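Bottromycin amidohydrolase (Streptomyces purpureus, PDB 6I5S) probably hydrolyses thiazoline-containing biosynthetic intermediates as a zinc-dependent amidohydrolase, acting as the gatekeeper of bottromycin biosynthesis. Local coordinates at residues A[101-106]-A[136-141]; A[403-408]-A[414-419]; A[436-441]-A[450-455]. All coordinates share one frame; numbering follows the deposited sequence.

Contact 1 (A[101-106]-A[136-141]); sequences SDLVGL and VLPRPW
Asp102, one residue ahead of the Leu103 that packs on Pro138, has its OD2 held by two backbone N-H groups, that of Ser98 firmly and that of Ser99 weakly. These two bonds tie the start of helix 100-108 to the loop leaving strand 84-95, next to the zinc ligands His94 and His96. The other carboxylate oxygen, OD1, forms a salt bridge with Arg300, just ahead of helix 301-313. The apolar face that follows meets 136-141 chiefly through aliphatic side chains. Leu103 sends its two methyls to successive residues: CD2 lies 3.8 Å from Pro138 CD, and CD1 lies 4.4 Å from Leu137 CD2. A chi1 of -66° puts CG of Leu103 anti to the carbonyl carbon, and from there the two methyls lie against Leu137 and Pro138. The proline ring also reaches the helix backbone, its CG standing 3.9 Å from Leu103 O. Three residues on, Leu106 adds CB, 4.2 Å from the same Pro138 CG, so one ring spans a turn of helix. CA atoms come closest at Leu103 and Leu137, 6.3 Å apart, a separation bridged by these aliphatic groups, and both segments together bury 162 Å². Tyr114 of strand 111-116 extends the patch, touching Leu103 and Pro138, while Leu137 also rests on Val129 and His130 of helix 121-132. Strands 84-95, 111-116 and 139-142 are consecutive parallel neighbours, linked by helices 100-108 and 121-132. The contact thus packs the helix joining strands 84-95 and 111-116 against the residues leading into strand 139-142, a beta-alpha-beta arrangement consistent with the (beta/alpha)-barrel of the amidohydrolase superfamily.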
loop_
_atom_site.group_PDB
_atom_site.type_symbol
_atom_site.label_atom_id
_atom_site.label_comp_id
_atom_site.label_asym_id
_atom_site.label_seq_id
_atom_site.Cartn_x
_atom_site.Cartn_y
_atom_site.Cartn_z
ATOM N N SER A 101 -5.643 11.747 7.799
ATOM C CA SER A 101 -4.380 12.210 7.219
ATOM C C SER A 101 -3.803 11.180 6.257
ATOM O O SER A 101 -3.289 11.524 5.190
ATOM C CB SER A 101 -3.408 12.528 8.348
ATOM O OG SER A 101 -2.136 12.838 7.822
ATOM N N ASP A 102 -3.812 9.904 6.649
ATOM C CA ASP A 102 -3.329 8.847 5.767
ATOM C C ASP A 102 -4.150 8.765 4.487
ATOM O O ASP A 102 -3.601 8.522 3.410
ATOM C CB ASP A 102 -3.385 7.494 6.481
ATOM C CG ASP A 102 -2.672 7.481 7.813
ATOM O OD1 ASP A 102 -1.778 8.320 8.042
ATOM O OD2 ASP A 102 -2.945 6.569 8.651
ATOM N N LEU A 103 -5.479 8.876 4.594
ATOM C CA LEU A 103 -6.329 8.761 3.421
ATOM C C LEU A 103 -6.010 9.864 2.414
ATOM O O LEU A 103 -5.917 9.619 1.204
ATOM C CB LEU A 103 -7.805 8.811 3.857
ATOM C CG LEU A 103 -8.321 7.618 4.717
ATOM C CD1 LEU A 103 -9.722 7.916 5.192
ATOM C CD2 LEU A 103 -8.293 6.351 3.912
ATOM N N VAL A 104 -5.803 11.083 2.905
ATOM C CA VAL A 104 -5.464 12.200 2.026
ATOM C C VAL A 104 -4.096 12.015 1.397
ATOM O O VAL A 104 -3.926 12.239 0.194
ATOM C CB VAL A 104 -5.572 13.538 2.794
ATOM C CG1 VAL A 104 -5.002 14.670 1.901
ATOM C CG2 VAL A 104 -7.043 13.836 3.205
ATOM N N GLY A 105 -3.108 11.565 2.186
ATOM C CA GLY A 105 -1.781 11.294 1.642
ATOM C C GLY A 105 -1.812 10.289 0.512
ATOM O O GLY A 105 -1.192 10.498 -0.540
ATOM N N LEU A 106 -2.577 9.198 0.684
ATOM C CA LEU A 106 -2.687 8.227 -0.395
ATOM C C LEU A 106 -3.273 8.853 -1.656
ATOM O O LEU A 106 -2.684 8.699 -2.743
ATOM C CB LEU A 106 -3.503 7.010 0.054
ATOM C CG LEU A 106 -2.856 6.175 1.151
ATOM C CD1 LEU A 106 -3.838 5.153 1.688
ATOM C CD2 LEU A 106 -1.590 5.477 0.684
ATOM N N VAL A 136 -14.680 11.667 -0.593
ATOM C CA VAL A 136 -13.713 11.154 -1.547
ATOM C C VAL A 136 -12.624 10.443 -0.763
ATOM O O VAL A 136 -11.931 11.074 0.049
ATOM C CB VAL A 136 -13.129 12.299 -2.381
ATOM C CG1 VAL A 136 -12.076 11.795 -3.317
ATOM C CG2 VAL A 136 -14.226 12.895 -3.221
ATOM N N LEU A 137 -12.478 9.139 -0.981
ATOM C CA LEU A 137 -11.418 8.432 -0.268
ATOM C C LEU A 137 -11.025 7.180 -1.058
ATOM O O LEU A 137 -11.751 6.740 -1.959
ATOM C CB LEU A 137 -11.851 8.105 1.170
ATOM C CG LEU A 137 -13.264 7.653 1.409
ATOM C CD1 LEU A 137 -13.633 6.591 0.457
ATOM C CD2 LEU A 137 -13.396 7.181 2.835
ATOM N N PRO A 138 -9.846 6.628 -0.792
ATOM C CA PRO A 138 -9.449 5.381 -1.444
ATOM C C PRO A 138 -10.315 4.239 -0.929
ATOM O O PRO A 138 -10.765 4.253 0.228
ATOM C CB PRO A 138 -7.993 5.183 -1.008
ATOM C CG PRO A 138 -7.606 6.407 -0.245
ATOM C CD PRO A 138 -8.884 7.092 0.202
ATOM N N ARG A 139 -10.463 3.222 -1.778
ATOM C CA ARG A 139 -11.279 2.065 -1.407
ATOM C C ARG A 139 -10.437 1.075 -0.602
ATOM O O ARG A 139 -9.375 0.662 -1.078
ATOM C CB ARG A 139 -11.788 1.405 -2.683
ATOM C CG ARG A 139 -12.728 0.183 -2.496
ATOM C CD ARG A 139 -14.109 0.620 -1.937
ATOM N NE ARG A 139 -15.071 -0.480 -1.999
ATOM C CZ ARG A 139 -16.222 -0.469 -2.669
ATOM N NH1 ARG A 139 -16.636 0.605 -3.340
ATOM N NH2 ARG A 139 -16.977 -1.558 -2.650
ATOM N N PRO A 140 -10.892 0.637 0.582
ATOM C CA PRO A 140 -10.125 -0.346 1.359
ATOM C C PRO A 140 -10.457 -1.787 1.035
ATOM O O PRO A 140 -11.573 -2.145 0.627
ATOM C CB PRO A 140 -10.515 -0.023 2.809
ATOM C CG PRO A 140 -11.962 0.489 2.690
ATOM C CD PRO A 140 -12.112 1.087 1.296
ATOM N N TRP A 141 -9.444 -2.635 1.276
ATOM C CA TRP A 141 -9.580 -4.086 1.316
ATOM C C TRP A 141 -9.124 -4.463 2.723
ATOM O O TRP A 141 -8.015 -4.120 3.128
ATOM C CB TRP A 141 -8.749 -4.757 0.223
ATOM C CG TRP A 141 -8.785 -6.226 0.082
ATOM C CD1 TRP A 141 -9.523 -6.928 -0.830
ATOM C CD2 TRP A 141 -8.049 -7.202 0.823
ATOM N NE1 TRP A 141 -9.288 -8.259 -0.719
ATOM C CE2 TRP A 141 -8.389 -8.459 0.292
ATOM C CE3 TRP A 141 -7.154 -7.139 1.893
ATOM C CZ2 TRP A 141 -7.875 -9.641 0.807
ATOM C CZ3 TRP A 141 -6.603 -8.318 2.375
ATOM C CH2 TRP A 141 -6.985 -9.548 1.848
#

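Contact 2 (A[403-408]-A[414-419]); sequences VFYRRH and TGLARP
This is a buried contact within a beta-hairpin connection: strand 402-405 packs against the loop that leads back to its antiparallel partner, strand 421-424. The loop folds on itself through a type II' beta turn from Thr414 to Ala417, closed by Ala417 N to Thr414 O at 2.9 Å, with Gly415 supplying the positive phi (64°) of its second position. A bound glycerol, probably from the crystallisation liquor, is hydrogen-bonded to Thr414 O and Leu416 N. On the strand side, Val403 CG1 meets Pro419 CG at 3.6 Å, and Pro419 CA sits 3.7 Å from Phe404 O, so the end of the loop lies close along the strand. Tyr405 reaches further into the loop. Its CG stands anti to the carbonyl carbon (chi1 -60°), which carries the ring past Pro419, whose CA approaches CE1 to 3.7 Å. Leu416 crosses the phenol at about a right angle, CD2 lying 3.9 Å from CZ, and both residues also touch Phe90 of strand 84-95. The ring ends at the turn: Tyr405 OH donates to Leu416 O at 2.6 Å, lying in the carbonyl plane on a lone pair, with a C=O...OH angle of 117°.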
loop_
_atom_site.group_PDB
_atom_site.type_symbol
_atom_site.label_atom_id
_atom_site.label_comp_id
_atom_site.label_asym_id
_atom_site.label_seq_id
_atom_site.Cartn_x
_atom_site.Cartn_y
_atom_site.Cartn_z
ATOM N N VAL A 403 -5.136 7.633 -12.868
ATOM C CA VAL A 403 -4.160 8.677 -12.574
ATOM C C VAL A 403 -3.740 9.344 -13.877
ATOM O O VAL A 403 -3.463 8.666 -14.868
ATOM C CB VAL A 403 -2.933 8.114 -11.852
ATOM C CG1 VAL A 403 -2.093 9.227 -11.289
ATOM C CG2 VAL A 403 -3.377 7.152 -10.721
ATOM N N PHE A 404 -3.706 10.665 -13.877
ATOM C CA PHE A 404 -3.515 11.477 -15.075
ATOM C C PHE A 404 -2.195 12.246 -15.005
ATOM O O PHE A 404 -1.869 12.817 -13.963
ATOM C CB PHE A 404 -4.628 12.498 -15.201
ATOM C CG PHE A 404 -5.936 11.936 -15.635
ATOM C CD1 PHE A 404 -6.452 12.272 -16.869
ATOM C CD2 PHE A 404 -6.676 11.093 -14.817
ATOM C CE1 PHE A 404 -7.688 11.793 -17.287
ATOM C CE2 PHE A 404 -7.894 10.623 -15.229
ATOM C CZ PHE A 404 -8.400 10.957 -16.472
ATOM N N TYR A 405 -1.480 12.316 -16.138
ATOM C CA TYR A 405 -0.208 13.011 -16.284
ATOM C C TYR A 405 -0.188 13.773 -17.600
ATOM O O TYR A 405 -0.629 13.251 -18.636
ATOM C CB TYR A 405 0.948 12.019 -16.279
ATOM C CG TYR A 405 1.028 11.197 -15.006
ATOM C CD1 TYR A 405 1.762 11.634 -13.910
ATOM C CD2 TYR A 405 0.381 9.978 -14.921
ATOM C CE1 TYR A 405 1.861 10.843 -12.729
ATOM C CE2 TYR A 405 0.414 9.201 -13.722
ATOM C CZ TYR A 405 1.164 9.661 -12.657
ATOM O OH TYR A 405 1.254 8.927 -11.499
ATOM N N ARG A 406 0.314 15.011 -17.555
ATOM C CA ARG A 406 0.463 15.775 -18.780
ATOM C C ARG A 406 1.644 15.276 -19.597
ATOM O O ARG A 406 1.630 15.367 -20.827
ATOM C CB ARG A 406 0.644 17.245 -18.459
ATOM C CG ARG A 406 -0.571 17.961 -17.967
ATOM C CD ARG A 406 -1.658 17.997 -19.013
ATOM N NE ARG A 406 -2.752 18.880 -18.608
ATOM C CZ ARG A 406 -3.879 19.040 -19.301
ATOM N NH1 ARG A 406 -4.093 18.351 -20.426
ATOM N NH2 ARG A 406 -4.793 19.908 -18.870
ATOM N N ARG A 407 2.673 14.759 -18.940
ATOM C CA ARG A 407 3.822 14.168 -19.610
ATOM C C ARG A 407 3.901 12.695 -19.228
ATOM O O ARG A 407 3.411 12.297 -18.176
ATOM C CB ARG A 407 5.121 14.874 -19.221
ATOM C CG ARG A 407 5.193 16.346 -19.647
ATOM C CD ARG A 407 6.521 16.998 -19.258
ATOM N NE ARG A 407 6.620 18.376 -19.751
ATOM C CZ ARG A 407 7.655 19.190 -19.544
ATOM N NH1 ARG A 407 8.708 18.783 -18.845
ATOM N NH2 ARG A 407 7.636 20.421 -20.040
ATOM N N HIS A 408 4.514 11.882 -20.077
ATOM C CA HIS A 408 4.562 10.460 -19.800
ATOM C C HIS A 408 5.278 10.245 -18.463
ATOM O O HIS A 408 6.334 10.854 -18.229
ATOM C CB HIS A 408 5.270 9.720 -20.936
ATOM C CG HIS A 408 5.095 8.236 -20.867
ATOM N ND1 HIS A 408 5.666 7.477 -19.871
ATOM C CD2 HIS A 408 4.360 7.383 -21.617
ATOM C CE1 HIS A 408 5.312 6.214 -20.026
ATOM N NE2 HIS A 408 4.518 6.128 -21.077
ATOM N N THR A 414 9.820 13.386 -11.308
ATOM C CA THR A 414 9.024 12.827 -10.223
ATOM C C THR A 414 8.397 11.483 -10.560
ATOM O O THR A 414 7.732 10.911 -9.695
ATOM C CB THR A 414 7.916 13.807 -9.840
ATOM O OG1 THR A 414 7.174 14.115 -11.026
ATOM C CG2 THR A 414 8.518 15.072 -9.209
ATOM N N GLY A 415 8.525 11.019 -11.789
ATOM C CA GLY A 415 7.999 9.721 -12.167
ATOM C C GLY A 415 6.498 9.691 -12.048
ATOM O O GLY A 415 5.776 10.489 -12.659
ATOM N N LEU A 416 5.982 8.740 -11.242
ATOM C CA LEU A 416 4.541 8.636 -11.012
ATOM C C LEU A 416 4.067 9.455 -9.824
ATOM O O LEU A 416 2.841 9.578 -9.603
ATOM C CB LEU A 416 4.195 7.162 -10.813
ATOM C CG LEU A 416 4.413 6.239 -12.000
ATOM C CD1 LEU A 416 4.609 4.809 -11.578
ATOM C CD2 LEU A 416 3.200 6.344 -12.962
ATOM N N ALA A 417 4.990 10.067 -9.074
ATOM C CA ALA A 417 4.679 10.630 -7.765
ATOM C C ALA A 417 3.944 11.949 -7.778
ATOM O O ALA A 417 3.435 12.348 -6.721
ATOM C CB ALA A 417 5.955 10.808 -6.946
ATOM N N ARG A 418 3.874 12.656 -8.897
ATOM C CA ARG A 418 3.214 13.948 -8.930
ATOM C C ARG A 418 2.197 13.970 -10.064
ATOM O O ARG A 418 2.437 14.544 -11.139
ATOM C CB ARG A 418 4.244 15.079 -9.103
ATOM C CG ARG A 418 3.679 16.413 -8.751
ATOM C CD ARG A 418 4.624 17.536 -9.146
ATOM N NE ARG A 418 4.143 18.751 -8.569
ATOM C CZ ARG A 418 3.086 19.411 -9.028
ATOM N NH1 ARG A 418 2.425 18.949 -10.096
ATOM N NH2 ARG A 418 2.702 20.531 -8.414
ATOM N N PRO A 419 1.045 13.344 -9.864
ATOM C CA PRO A 419 0.010 13.404 -10.883
ATOM C C PRO A 419 -0.400 14.840 -11.137
ATOM O O PRO A 419 -0.330 15.704 -10.263
ATOM C CB PRO A 419 -1.130 12.606 -10.274
ATOM C CG PRO A 419 -0.539 11.715 -9.219
ATOM C CD PRO A 419 0.702 12.464 -8.747
#

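Contact 3 (A[436-441]-A[450-455]); sequences RLWSLR and SAWARG
Trp438 and Trp452 meet as a T-shaped pair. The planes stand at 87°, and the six-membered ring of Trp438 has its centroid 5.2 Å from that of the five-membered ring of Trp452. The touching atom is Trp438 CZ2, which lies 3.6 Å above the Trp452 plane, over the centre of the indole, and 3.7 Å from Trp452 CE2. Along the same edge of Trp438, NE1 donates to Trp452 O at 3.0 Å. The oxygen is near the ring plane, but the N-H...O angle of 132° makes this bond weak. Further round the ring, CD1 meets Arg454 CB at 4.0 Å. Trp438 can reach all three because its CG is anti to the backbone N (chi1 -174°), which swings the indole out from the helix.

The next shell gives these partners further bonds. Trp452 NE1 is hydrogen-bonded to Ala456 O, while Arg454 bends at chi3, forms a salt bridge through NE with Asp435 of helix 431-444 and gives NH1 to Pro419 O. His109 makes an edge-to-face pair with Trp438, and Val108 touches both Trp438 and Arg454. The arrangement is a T-shaped tryptophan pair that packs the C-terminal segment after helix 431-444 back on that helix.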
loop_
_atom_site.group_PDB
_atom_site.type_symbol
_atom_site.label_atom_id
_atom_site.label_comp_id
_atom_site.label_asym_id
_atom_site.label_seq_id
_atom_site.Cartn_x
_atom_site.Cartn_y
_atom_site.Cartn_z
ATOM N N ARG A 436 -3.764 21.538 -2.899
ATOM C CA ARG A 436 -4.486 22.057 -1.749
ATOM C C ARG A 436 -4.700 20.963 -0.692
ATOM O O ARG A 436 -4.586 21.220 0.515
ATOM C CB ARG A 436 -5.830 22.628 -2.225
ATOM C CG ARG A 436 -6.695 23.286 -1.174
ATOM C CD ARG A 436 -7.917 23.966 -1.818
ATOM N NE ARG A 436 -7.531 24.945 -2.844
ATOM C CZ ARG A 436 -7.829 24.871 -4.141
ATOM N NH1 ARG A 436 -8.542 23.860 -4.635
ATOM N NH2 ARG A 436 -7.416 25.833 -4.957
ATOM N N LEU A 437 -5.045 19.753 -1.126
ATOM C CA LEU A 437 -5.212 18.639 -0.184
ATOM C C LEU A 437 -3.916 18.315 0.524
ATOM O O LEU A 437 -3.882 18.144 1.742
ATOM C CB LEU A 437 -5.732 17.385 -0.899
ATOM C CG LEU A 437 -7.221 17.369 -1.299
ATOM C CD1 LEU A 437 -7.577 16.180 -2.206
ATOM C CD2 LEU A 437 -8.000 17.273 -0.059
ATOM N N TRP A 438 -2.820 18.273 -0.206
ATOM C CA TRP A 438 -1.541 17.989 0.442
ATOM C C TRP A 438 -1.181 19.116 1.415
ATOM O O TRP A 438 -0.817 18.866 2.571
ATOM C CB TRP A 438 -0.458 17.779 -0.628
ATOM C CG TRP A 438 0.890 17.344 -0.109
ATOM C CD1 TRP A 438 2.066 18.031 -0.243
ATOM C CD2 TRP A 438 1.220 16.130 0.613
ATOM N NE1 TRP A 438 3.106 17.335 0.335
ATOM C CE2 TRP A 438 2.618 16.171 0.870
ATOM C CE3 TRP A 438 0.493 15.019 1.050
ATOM C CZ2 TRP A 438 3.281 15.156 1.562
ATOM C CZ3 TRP A 438 1.176 14.014 1.747
ATOM C CH2 TRP A 438 2.544 14.087 1.952
ATOM N N SER A 439 -1.327 20.384 0.983
ATOM C CA SER A 439 -1.041 21.494 1.881
ATOM C C SER A 439 -1.896 21.412 3.150
ATOM O O SER A 439 -1.399 21.663 4.258
ATOM C CB SER A 439 -1.230 22.828 1.143
ATOM O OG SER A 439 -1.175 23.850 2.075
ATOM N N LEU A 440 -3.179 21.034 3.019
ATOM C CA LEU A 440 -4.028 20.959 4.196
ATOM C C LEU A 440 -3.609 19.803 5.099
ATOM O O LEU A 440 -3.544 19.958 6.324
ATOM C CB LEU A 440 -5.473 20.765 3.769
ATOM C CG LEU A 440 -6.494 20.717 4.900
ATOM C CD1 LEU A 440 -6.535 22.007 5.645
ATOM C CD2 LEU A 440 -7.826 20.440 4.269
ATOM N N ARG A 441 -3.239 18.687 4.492
ATOM C CA ARG A 441 -2.739 17.533 5.262
ATOM C C ARG A 441 -1.511 17.921 6.080
ATOM O O ARG A 441 -1.357 17.515 7.240
ATOM C CB ARG A 441 -2.422 16.369 4.292
ATOM C CG ARG A 441 -1.048 15.642 4.493
ATOM C CD ARG A 441 -1.154 14.812 5.608
ATOM N NE ARG A 441 0.002 13.945 5.869
ATOM C CZ ARG A 441 0.784 14.059 6.915
ATOM N NH1 ARG A 441 0.701 15.125 7.732
ATOM N NH2 ARG A 441 1.654 13.090 7.136
ATOM N N SER A 450 4.923 24.952 2.769
ATOM C CA SER A 450 6.035 25.255 1.886
ATOM C C SER A 450 7.267 24.404 2.181
ATOM O O SER A 450 8.202 24.391 1.374
ATOM C CB SER A 450 6.359 26.748 1.995
ATOM O OG SER A 450 6.619 27.084 3.342
ATOM N N ALA A 451 7.301 23.705 3.312
ATOM C CA ALA A 451 8.415 22.815 3.619
ATOM C C ALA A 451 8.374 21.492 2.857
ATOM O O ALA A 451 9.373 20.747 2.898
ATOM C CB ALA A 451 8.432 22.523 5.114
ATOM N N TRP A 452 7.248 21.147 2.195
ATOM C CA TRP A 452 7.117 19.832 1.560
ATOM C C TRP A 452 6.250 19.962 0.300
ATOM O O TRP A 452 5.020 19.677 0.284
ATOM C CB TRP A 452 6.538 18.777 2.513
ATOM C CG TRP A 452 6.724 17.349 2.063
ATOM C CD1 TRP A 452 7.016 16.881 0.793
ATOM C CD2 TRP A 452 6.654 16.190 2.893
ATOM N NE1 TRP A 452 7.172 15.516 0.816
ATOM C CE2 TRP A 452 6.919 15.065 2.076
ATOM C CE3 TRP A 452 6.373 15.986 4.243
ATOM C CZ2 TRP A 452 6.935 13.784 2.570
ATOM C CZ3 TRP A 452 6.371 14.710 4.724
ATOM C CH2 TRP A 452 6.674 13.624 3.899
ATOM N N ALA A 453 6.899 20.351 -0.807
ATOM C CA ALA A 453 6.170 20.505 -2.064
ATOM C C ALA A 453 5.639 19.168 -2.559
ATOM O O ALA A 453 6.296 18.124 -2.447
ATOM C CB ALA A 453 7.064 21.113 -3.135
ATOM N N ARG A 454 4.428 19.182 -3.114
ATOM C CA ARG A 454 3.876 17.957 -3.656
ATOM C C ARG A 454 4.765 17.427 -4.773
ATOM O O ARG A 454 5.212 18.192 -5.658
ATOM C CB ARG A 454 2.448 18.228 -4.176
ATOM C CG ARG A 454 1.756 16.993 -4.611
ATOM C CD ARG A 454 0.245 17.200 -4.900
ATOM N NE ARG A 454 0.062 17.973 -6.114
ATOM C CZ ARG A 454 0.066 17.454 -7.338
ATOM N NH1 ARG A 454 0.233 16.153 -7.533
ATOM N NH2 ARG A 454 -0.152 18.236 -8.377
ATOM N N GLY A 455 5.018 16.117 -4.729
ATOM C CA GLY A 455 5.936 15.446 -5.643
ATOM C C GLY A 455 7.298 15.112 -5.053
ATOM O O GLY A 455 7.984 14.215 -5.574
#

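In the fold
Touching residues are mostly buried in all three, but depth differs: the centre of contact 1 lies 10 Å from that of the chain, against 18 and 20 Å for contacts 2 and 3. Contact 1 is apolar side-chain packing, while the outer two combine such packing with an aromatic donor bonded to a backbone carbonyl, short in contact 2 and weak in contact 3. Contacts 1 and 2 reach the same sheet without touching. Contact 3 bridges them: its helix packs on helix 100-108, with Val104 CG1 3.9 Å from Arg441 CB, and its tail meets the hairpin loop, where Arg454 NH1 probably bonds Pro419 O at 2.8 Å.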